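Local coordinates for Wss1p (Saccharomyces cerevisiae FostersO, PDB 5XBN), which cuts DNA-binding proteins as a zinc-dependent, DNA-assisted endopeptidase and takes part in the repair of toxic DNA-protein cross-links, at residues A[80-85]-A[89-94]; A[116-121]-A[131-136]. All blocks are in the same frame, centred on the assembly; numbering follows the deposited sequence.

Interaction 1 of 2, residues A[80-85]-A[89-94]; sequences LGMNVN and KIMLRL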
ATOM      1  N   LEU A  80       8.735  -2.156   6.484  1.00 24.95           N
ATOM      2  CA  LEU A  80       7.905  -1.104   5.900  1.00 21.47           C
ATOM      3  C   LEU A  80       6.536  -1.609   5.444  1.00 23.24           C
ATOM      4  O   LEU A  80       5.583  -0.838   5.326  1.00 21.76           O
ATOM      5  CB  LEU A  80       8.620  -0.474   4.709  1.00 27.33           C
ATOM      6  CG  LEU A  80       9.902   0.293   5.021  1.00 32.66           C
ATOM      7  CD1 LEU A  80      10.484   0.878   3.745  1.00 35.58           C
ATOM      8  CD2 LEU A  80       9.618   1.370   6.034  1.00 31.14           C
ATOM      9  N   GLY A  81       6.448  -2.902   5.175  1.00 20.20           N
ATOM     10  CA  GLY A  81       5.209  -3.481   4.687  1.00 23.16           C
ATOM     11  C   GLY A  81       5.254  -4.986   4.763  1.00 21.31           C
ATOM     12  O   GLY A  81       6.312  -5.571   4.979  1.00 21.91           O
HETATM   13  N   MSE A  82       4.100  -5.630   4.622  1.00 18.96           N
HETATM   14  CA  MSE A  82       4.052  -7.085   4.668  1.00 19.09           C
HETATM   15  C   MSE A  82       2.808  -7.601   3.958  1.00 20.95           C
HETATM   16  O   MSE A  82       1.792  -6.917   3.891  1.00 20.19           O
HETATM   17  CB  MSE A  82       4.079  -7.575   6.117  1.00 23.13           C
HETATM   18  CG  MSE A  82       4.245  -9.042   6.307  1.00 26.16           C
HETATM   19 SE   MSE A  82       4.644  -9.390   8.185  0.64 29.40          SE
HETATM   20  CE  MSE A  82       6.323  -8.481   8.283  1.00 32.49           C
ATOM     21  N   ASN A  83       2.901  -8.797   3.397  1.00 20.52           N
ATOM     22  CA  ASN A  83       1.773  -9.360   2.673  1.00 18.38           C
ATOM     23  C   ASN A  83       1.493 -10.727   3.240  1.00 23.13           C
ATOM     24  O   ASN A  83       2.285 -11.648   3.057  1.00 22.99           O
ATOM     25  CB  ASN A  83       2.054  -9.426   1.164  1.00 19.14           C
ATOM     26  CG  ASN A  83       0.865  -9.954   0.360  1.00 22.34           C
ATOM     27  OD1 ASN A  83       0.136 -10.841   0.804  1.00 24.45           O
ATOM     28  ND2 ASN A  83       0.673  -9.406  -0.841  1.00 18.98           N
ATOM     29  N   VAL A  84       0.364 -10.848   3.930  1.00 20.22           N
ATOM     30  CA  VAL A  84      -0.056 -12.109   4.525  1.00 18.62           C
ATOM     31  C   VAL A  84      -0.995 -12.853   3.590  1.00 23.41           C
ATOM     32  O   VAL A  84      -2.009 -12.305   3.174  1.00 23.10           O
ATOM     33  CB  VAL A  84      -0.761 -11.876   5.889  1.00 21.23           C
ATOM     34  CG1 VAL A  84      -1.255 -13.196   6.475  1.00 26.64           C
ATOM     35  CG2 VAL A  84       0.185 -11.161   6.859  1.00 23.52           C
ATOM     36  N   ASN A  85      -0.632 -14.091   3.250  1.00 24.24           N
ATOM     37  CA  ASN A  85      -1.468 -14.964   2.419  1.00 25.80           C
ATOM     38  C   ASN A  85      -1.854 -14.390   1.055  1.00 26.35           C
ATOM     39  O   ASN A  85      -3.034 -14.414   0.691  1.00 25.56           O
ATOM     40  CB  ASN A  85      -2.750 -15.331   3.173  1.00 27.36           C
ATOM     41  CG  ASN A  85      -2.507 -16.331   4.288  1.00 36.97           C
ATOM     42  OD1 ASN A  85      -1.763 -17.294   4.114  1.00 46.92           O
ATOM     43  ND2 ASN A  85      -3.131 -16.106   5.443  1.00 41.58           N
ATOM     44  N   LYS A  89      -4.146 -10.001   3.649  1.00 17.77           N
ATOM     45  CA  LYS A  89      -3.858  -8.796   4.421  1.00 17.55           C
ATOM     46  C   LYS A  89      -2.561  -8.180   3.939  1.00 20.09           C
ATOM     47  O   LYS A  89      -1.539  -8.862   3.833  1.00 21.97           O
ATOM     48  CB  LYS A  89      -3.780  -9.116   5.922  1.00 21.31           C
ATOM     49  CG  LYS A  89      -3.649  -7.872   6.809  1.00 20.19           C
ATOM     50  CD  LYS A  89      -3.454  -8.232   8.283  1.00 22.61           C
ATOM     51  CE  LYS A  89      -4.675  -8.883   8.886  1.00 28.23           C
ATOM     52  NZ  LYS A  89      -4.424  -9.289  10.309  1.00 24.51           N
ATOM     53  N   ILE A  90      -2.605  -6.890   3.611  1.00 17.48           N
ATOM     54  CA  ILE A  90      -1.376  -6.160   3.369  1.00 14.55           C
ATOM     55  C   ILE A  90      -1.247  -5.137   4.466  1.00 17.14           C
ATOM     56  O   ILE A  90      -2.200  -4.412   4.739  1.00 18.38           O
ATOM     57  CB  ILE A  90      -1.356  -5.481   1.990  1.00 17.24           C
ATOM     58  CG1 ILE A  90      -1.103  -6.542   0.921  1.00 19.60           C
ATOM     59  CG2 ILE A  90      -0.230  -4.450   1.921  1.00 16.55           C
ATOM     60  CD1 ILE A  90      -1.150  -5.992  -0.491  1.00 18.18           C
HETATM   61  N   MSE A  91      -0.098  -5.144   5.141  1.00 16.69           N
HETATM   62  CA  MSE A  91       0.194  -4.157   6.177  1.00 20.78           C
HETATM   63  C   MSE A  91       1.176  -3.129   5.638  1.00 19.71           C
HETATM   64  O   MSE A  91       2.131  -3.475   4.951  1.00 24.06           O
HETATM   65  CB  MSE A  91       0.736  -4.846   7.440  1.00 20.74           C
HETATM   66  CG  MSE A  91      -0.303  -5.768   8.045  1.00 26.45           C
HETATM   67 SE   MSE A  91       0.171  -6.907   9.576  0.44 30.74          SE
HETATM   68  CE  MSE A  91       1.241  -8.199   8.645  1.00 32.95           C
ATOM     69  N   LEU A  92       0.916  -1.859   5.930  1.00 18.09           N
ATOM     70  CA  LEU A  92       1.789  -0.767   5.510  1.00 20.18           C
ATOM     71  C   LEU A  92       2.197   0.077   6.698  1.00 19.40           C
ATOM     72  O   LEU A  92       1.349   0.474   7.483  1.00 21.91           O
ATOM     73  CB  LEU A  92       1.089   0.144   4.496  1.00 19.68           C
ATOM     74  CG  LEU A  92       0.666  -0.369   3.114  1.00 21.64           C
ATOM     75  CD1 LEU A  92      -0.046   0.768   2.357  1.00 22.55           C
ATOM     76  CD2 LEU A  92       1.877  -0.864   2.356  1.00 23.06           C
ATOM     77  N   ARG A  93       3.485   0.375   6.808  1.00 20.56           N
ATOM     78  CA  ARG A  93       3.952   1.405   7.731  1.00 20.32           C
ATOM     79  C   ARG A  93       3.638   2.767   7.133  1.00 22.53           C
ATOM     80  O   ARG A  93       4.038   3.047   6.004  1.00 23.21           O
ATOM     81  CB  ARG A  93       5.451   1.277   7.991  1.00 21.06           C
ATOM     82  CG  ARG A  93       5.971   2.341   8.961  1.00 27.06           C
ATOM     83  CD  ARG A  93       7.498   2.347   9.002  1.00 29.32           C
ATOM     84  NE  ARG A  93       8.064   1.170   9.663  1.00 28.04           N
ATOM     85  CZ  ARG A  93       8.219   1.049  10.976  1.00 33.89           C
ATOM     86  NH1 ARG A  93       7.839   2.029  11.786  1.00 35.15           N
ATOM     87  NH2 ARG A  93       8.758  -0.049  11.483  1.00 32.83           N
ATOM     88  N   LEU A  94       2.907   3.597   7.876  1.00 22.06           N
ATOM     89  CA  LEU A  94       2.533   4.933   7.411  1.00 21.05           C
ATOM     90  C   LEU A  94       3.371   6.027   8.065  1.00 26.60           C
ATOM     91  O   LEU A  94       3.436   7.147   7.571  1.00 27.72           O
ATOM     92  CB  LEU A  94       1.059   5.217   7.707  1.00 25.10           C
ATOM     93  CG  LEU A  94       0.001   4.297   7.105  1.00 23.42           C
ATOM     94  CD1 LEU A  94      -1.373   4.805   7.496  1.00 21.84           C
ATOM     95  CD2 LEU A  94       0.133   4.213   5.589  1.00 22.51           C
TER
HETATM   96  O   HOH W   1       5.237   1.714   3.993  1.00 27.94           O

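Interaction 2 of 2, residues A[116-121]-A[131-136]; sequences ELTHNL and NKLDEL. With ZN (zinc ion), chain B.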
ATOM      1  N   GLU A 116       4.329  -4.778  -2.027  1.00 18.59           N
ATOM      2  CA  GLU A 116       3.491  -5.796  -1.405  1.00 16.69           C
ATOM      3  C   GLU A 116       2.458  -6.388  -2.352  1.00 18.65           C
ATOM      4  O   GLU A 116       2.144  -7.559  -2.233  1.00 18.85           O
ATOM      5  CB  GLU A 116       2.791  -5.237  -0.163  1.00 20.79           C
ATOM      6  CG  GLU A 116       3.782  -4.712   0.883  1.00 18.14           C
ATOM      7  CD  GLU A 116       4.787  -5.750   1.332  1.00 20.76           C
ATOM      8  OE1 GLU A 116       4.490  -6.959   1.270  1.00 22.82           O
ATOM      9  OE2 GLU A 116       5.879  -5.357   1.774  1.00 22.06           O
ATOM     10  N   LEU A 117       1.928  -5.589  -3.282  1.00 19.51           N
ATOM     11  CA  LEU A 117       1.027  -6.136  -4.299  1.00 19.86           C
ATOM     12  C   LEU A 117       1.741  -7.177  -5.154  1.00 19.73           C
ATOM     13  O   LEU A 117       1.149  -8.158  -5.570  1.00 18.37           O
ATOM     14  CB  LEU A 117       0.467  -5.026  -5.196  1.00 18.07           C
ATOM     15  CG  LEU A 117      -0.646  -4.211  -4.527  1.00 18.49           C
ATOM     16  CD1 LEU A 117      -0.983  -3.000  -5.391  1.00 16.31           C
ATOM     17  CD2 LEU A 117      -1.885  -5.101  -4.297  1.00 21.69           C
ATOM     18  N   THR A 118       3.018  -6.953  -5.420  1.00 17.47           N
ATOM     19  CA  THR A 118       3.787  -7.905  -6.220  1.00 16.38           C
ATOM     20  C   THR A 118       3.800  -9.277  -5.533  1.00 20.41           C
ATOM     21  O   THR A 118       3.772 -10.302  -6.200  1.00 20.06           O
ATOM     22  CB  THR A 118       5.226  -7.389  -6.453  1.00 19.28           C
ATOM     23  OG1 THR A 118       5.174  -6.105  -7.095  1.00 20.14           O
ATOM     24  CG2 THR A 118       6.019  -8.336  -7.331  1.00 21.95           C
ATOM     25  N   HIS A 119       3.786  -9.278  -4.199  1.00 18.44           N
ATOM     26  CA  HIS A 119       3.744 -10.519  -3.420  1.00 18.13           C
ATOM     27  C   HIS A 119       2.393 -11.252  -3.482  1.00 20.44           C
ATOM     28  O   HIS A 119       2.284 -12.381  -2.997  1.00 23.38           O
ATOM     29  CB  HIS A 119       4.092 -10.236  -1.947  1.00 20.38           C
ATOM     30  CG  HIS A 119       5.557 -10.037  -1.688  1.00 23.28           C
ATOM     31  ND1 HIS A 119       6.524 -10.885  -2.189  1.00 25.34           N
ATOM     32  CD2 HIS A 119       6.216  -9.093  -0.978  1.00 21.41           C
ATOM     33  CE1 HIS A 119       7.715 -10.466  -1.796  1.00 24.23           C
ATOM     34  NE2 HIS A 119       7.557  -9.384  -1.052  1.00 25.08           N
ATOM     35  N   ASN A 120       1.365 -10.633  -4.060  1.00 19.22           N
ATOM     36  CA  ASN A 120       0.145 -11.390  -4.394  1.00 20.10           C
ATOM     37  C   ASN A 120       0.469 -12.500  -5.381  1.00 25.37           C
ATOM     38  O   ASN A 120      -0.194 -13.547  -5.405  1.00 27.01           O
ATOM     39  CB  ASN A 120      -0.941 -10.481  -4.998  1.00 21.58           C
ATOM     40  CG  ASN A 120      -1.740  -9.737  -3.946  1.00 22.44           C
ATOM     41  OD1 ASN A 120      -1.242  -9.457  -2.844  1.00 22.72           O
ATOM     42  ND2 ASN A 120      -2.989  -9.406  -4.278  1.00 22.58           N
ATOM     43  N   LEU A 121       1.496 -12.268  -6.198  1.00 22.45           N
ATOM     44  CA  LEU A 121       1.883 -13.210  -7.251  1.00 23.26           C
ATOM     45  C   LEU A 121       3.157 -13.974  -6.939  1.00 24.62           C
ATOM     46  O   LEU A 121       3.249 -15.177  -7.203  1.00 27.48           O
ATOM     47  CB  LEU A 121       2.090 -12.485  -8.582  1.00 25.81           C
ATOM     48  CG  LEU A 121       0.880 -11.878  -9.282  1.00 30.59           C
ATOM     49  CD1 LEU A 121       1.335 -11.053 -10.484  1.00 28.39           C
ATOM     50  CD2 LEU A 121      -0.070 -12.970  -9.717  1.00 29.62           C
ATOM     51  N   ASN A 131      11.121  -7.959 -11.650  1.00 20.52           N
ATOM     52  CA  ASN A 131      10.631  -7.602 -12.974  1.00 20.07           C
ATOM     53  C   ASN A 131       9.209  -7.077 -12.907  1.00 22.43           C
ATOM     54  O   ASN A 131       8.874  -6.040 -13.474  1.00 21.12           O
ATOM     55  CB  ASN A 131      10.667  -8.802 -13.923  1.00 22.01           C
ATOM     56  CG  ASN A 131      10.075  -8.460 -15.265  1.00 26.62           C
ATOM     57  OD1 ASN A 131      10.620  -7.635 -15.990  1.00 24.93           O
ATOM     58  ND2 ASN A 131       8.929  -9.036 -15.578  1.00 26.63           N
ATOM     59  N   LYS A 132       8.368  -7.807 -12.188  1.00 19.79           N
ATOM     60  CA  LYS A 132       6.981  -7.410 -12.024  1.00 18.39           C
ATOM     61  C   LYS A 132       6.857  -6.083 -11.272  1.00 20.31           C
ATOM     62  O   LYS A 132       6.070  -5.215 -11.664  1.00 18.66           O
ATOM     63  CB  LYS A 132       6.213  -8.513 -11.288  1.00 20.60           C
ATOM     64  CG  LYS A 132       4.750  -8.181 -11.048  1.00 20.23           C
ATOM     65  CD  LYS A 132       3.998  -8.121 -12.348  1.00 23.96           C
ATOM     66  CE  LYS A 132       2.582  -7.643 -12.141  1.00 29.47           C
ATOM     67  NZ  LYS A 132       1.866  -7.707 -13.449  1.00 38.68           N
ATOM     68  N   LEU A 133       7.637  -5.919 -10.202  1.00 19.78           N
ATOM     69  CA  LEU A 133       7.543  -4.701  -9.399  1.00 19.31           C
ATOM     70  C   LEU A 133       7.943  -3.501 -10.249  1.00 21.96           C
ATOM     71  O   LEU A 133       7.335  -2.436 -10.179  1.00 19.63           O
ATOM     72  CB  LEU A 133       8.419  -4.805  -8.147  1.00 18.78           C
ATOM     73  CG  LEU A 133       8.579  -3.529  -7.329  1.00 21.43           C
ATOM     74  CD1 LEU A 133       7.214  -2.959  -6.940  1.00 22.19           C
ATOM     75  CD2 LEU A 133       9.429  -3.807  -6.099  1.00 22.41           C
ATOM     76  N   ASP A 134       8.971  -3.684 -11.063  1.00 21.19           N
ATOM     77  CA  ASP A 134       9.390  -2.631 -11.979  1.00 21.32           C
ATOM     78  C   ASP A 134       8.279  -2.250 -12.963  1.00 23.29           C
ATOM     79  O   ASP A 134       8.045  -1.061 -13.205  1.00 24.43           O
ATOM     80  CB  ASP A 134      10.643  -3.072 -12.722  1.00 20.66           C
ATOM     81  CG  ASP A 134      11.030  -2.104 -13.798  1.00 23.68           C
ATOM     82  OD1 ASP A 134      11.598  -1.044 -13.460  1.00 28.50           O
ATOM     83  OD2 ASP A 134      10.746  -2.405 -14.970  1.00 25.33           O
ATOM     84  N   GLU A 135       7.568  -3.240 -13.508  1.00 19.31           N
ATOM     85  CA  GLU A 135       6.421  -2.949 -14.371  1.00 21.89           C
ATOM     86  C   GLU A 135       5.316  -2.201 -13.629  1.00 21.17           C
ATOM     87  O   GLU A 135       4.706  -1.284 -14.186  1.00 22.56           O
ATOM     88  CB  GLU A 135       5.828  -4.224 -14.977  1.00 21.19           C
ATOM     89  CG  GLU A 135       6.739  -4.934 -15.981  1.00 27.35           C
ATOM     90  CD  GLU A 135       7.034  -4.081 -17.205  1.00 34.59           C
ATOM     91  OE1 GLU A 135       6.101  -3.412 -17.718  1.00 35.27           O
ATOM     92  OE2 GLU A 135       8.202  -4.081 -17.659  1.00 35.40           O
ATOM     93  N   LEU A 136       5.047  -2.589 -12.383  1.00 18.54           N
ATOM     94  CA  LEU A 136       3.969  -1.933 -11.634  1.00 20.39           C
ATOM     95  C   LEU A 136       4.300  -0.488 -11.318  1.00 19.43           C
ATOM     96  O   LEU A 136       3.455   0.404 -11.453  1.00 22.13           O
ATOM     97  CB  LEU A 136       3.672  -2.693 -10.341  1.00 17.21           C
ATOM     98  CG  LEU A 136       3.133  -4.103 -10.567  1.00 20.29           C
ATOM     99  CD1 LEU A 136       2.952  -4.809  -9.226  1.00 21.68           C
ATOM    100  CD2 LEU A 136       1.830  -4.100 -11.356  1.00 21.92           C
TER
HETATM  101 ZN    ZN B 201       9.100  -8.297  -0.222  1.00 30.00          ZN
HETATM  102  O   HOH W   2       9.487  -8.450   1.696  1.00 30.00           O

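Interaction 1 of 2, residues A[80-85]-A[89-94]
The selenomethionine side chain of Met91 overlaps that of Met82, the two lying side by side and pointing the same way, with Met82 SE 3.6 Å from Met91 CE. A bend at the third torsion of Met91 (-74°) turns its CE toward strand 81-84, 3.6 Å from Val84 CG2. Two backbone bonds join the same pair of selenomethionines, Met82 N to Met91 O and Met91 N to Met82 O, both 2.9 Å. Val84 N donates to Lys89 O at 2.8 Å, while the return bond from Lys89 N to Val84 O is longer. At the other end a water bridges Leu80 O and Arg93 O. On the opposite face the Asn83 amide crosses Ile90, Asn83 ND2 lying 3.8 Å from Ile90 CG1. With CG of Asn83 anti to the backbone N (chi1 -177°), the amide reaches the helix side, where ND2 donates to Glu116 O and Asn120 OD1, while OD1 accepts from Gly87 N. Replacing Asn83 by an alanine is likely to leave Glu116 O and Asn120 OD1 without this donor and Gly87 N without its side-chain acceptor. With strand axes 4.6 Å apart at 173°, this is an antiparallel beta hairpin, whose strand 81-84 edges the sheet beside the HExxH helix.

Interaction 2 of 2, residues A[116-121]-A[131-136]
Thr118 meets helix 127-145 with both branches of its side chain. Its methyl CG2 lies 3.9 Å from Lys132 CG, the two side chains running past each other in opposite directions. The hydroxyl OG1 sits 3.3 Å from Leu136 CD1 and 3.6 Å from Leu133 CA, contacts of packing alone, since no hydrogen bond crosses between the segments. The first torsion (chi1 -57°) places OG1 beside the threonine's own backbone N, where it bonds to Leu114 O one turn earlier; this buried hydroxyl is thus satisfied within its own helix while its flank faces hydrocarbon. Further along the chain, Leu121 CD1 lies 4.0 Å from Lys132 CE. The lysine therefore lends its aliphatic chain to both residues, and its NZ is carried on to Asn62 OD1 in helix 56-62. Phe64 backs the contact, touching Leu117, Leu121 and Leu136, and Leu133 packs against Leu114 and His115.

The residue after Thr118 turns to the metal: His119 NE2 binds zinc at 2.1 Å, and this bond together with the one from ND1 to Phe122 O fixes the rotation of the ring. His115, His125 and a water 2.0 Å from the zinc complete the four ligands. Glu116, probably the active-site residue, lies on helix 106-118. The packing thus joins helix 127-145 to the HExxH helix of a zinc metallopeptidase, with His125 as the third protein ligand.

How the interactions relate
Interaction 1 closes before interaction 2 opens along the chain, and their centres lie 14 Å apart within one WLM domain. Strand 89-96 leads on to helix 106-118, so the chain passes from the hairpin of 80-85 and 89-94 to the helix that carries 116-118, and later to helix 127-145. The two contacts touch through the Asn83 amide, with ND2 2.7 Å from Glu116 O and 2.8 Å from Asn120 OD1. Glu116 also packs on the hairpin, with OE2 3.1 Å from Gly81 C. The zinc-binding helix therefore has the edge strand 81-84 and helix 127-145 as separate neighbours, which brings sheet and helices together around the catalytic centre.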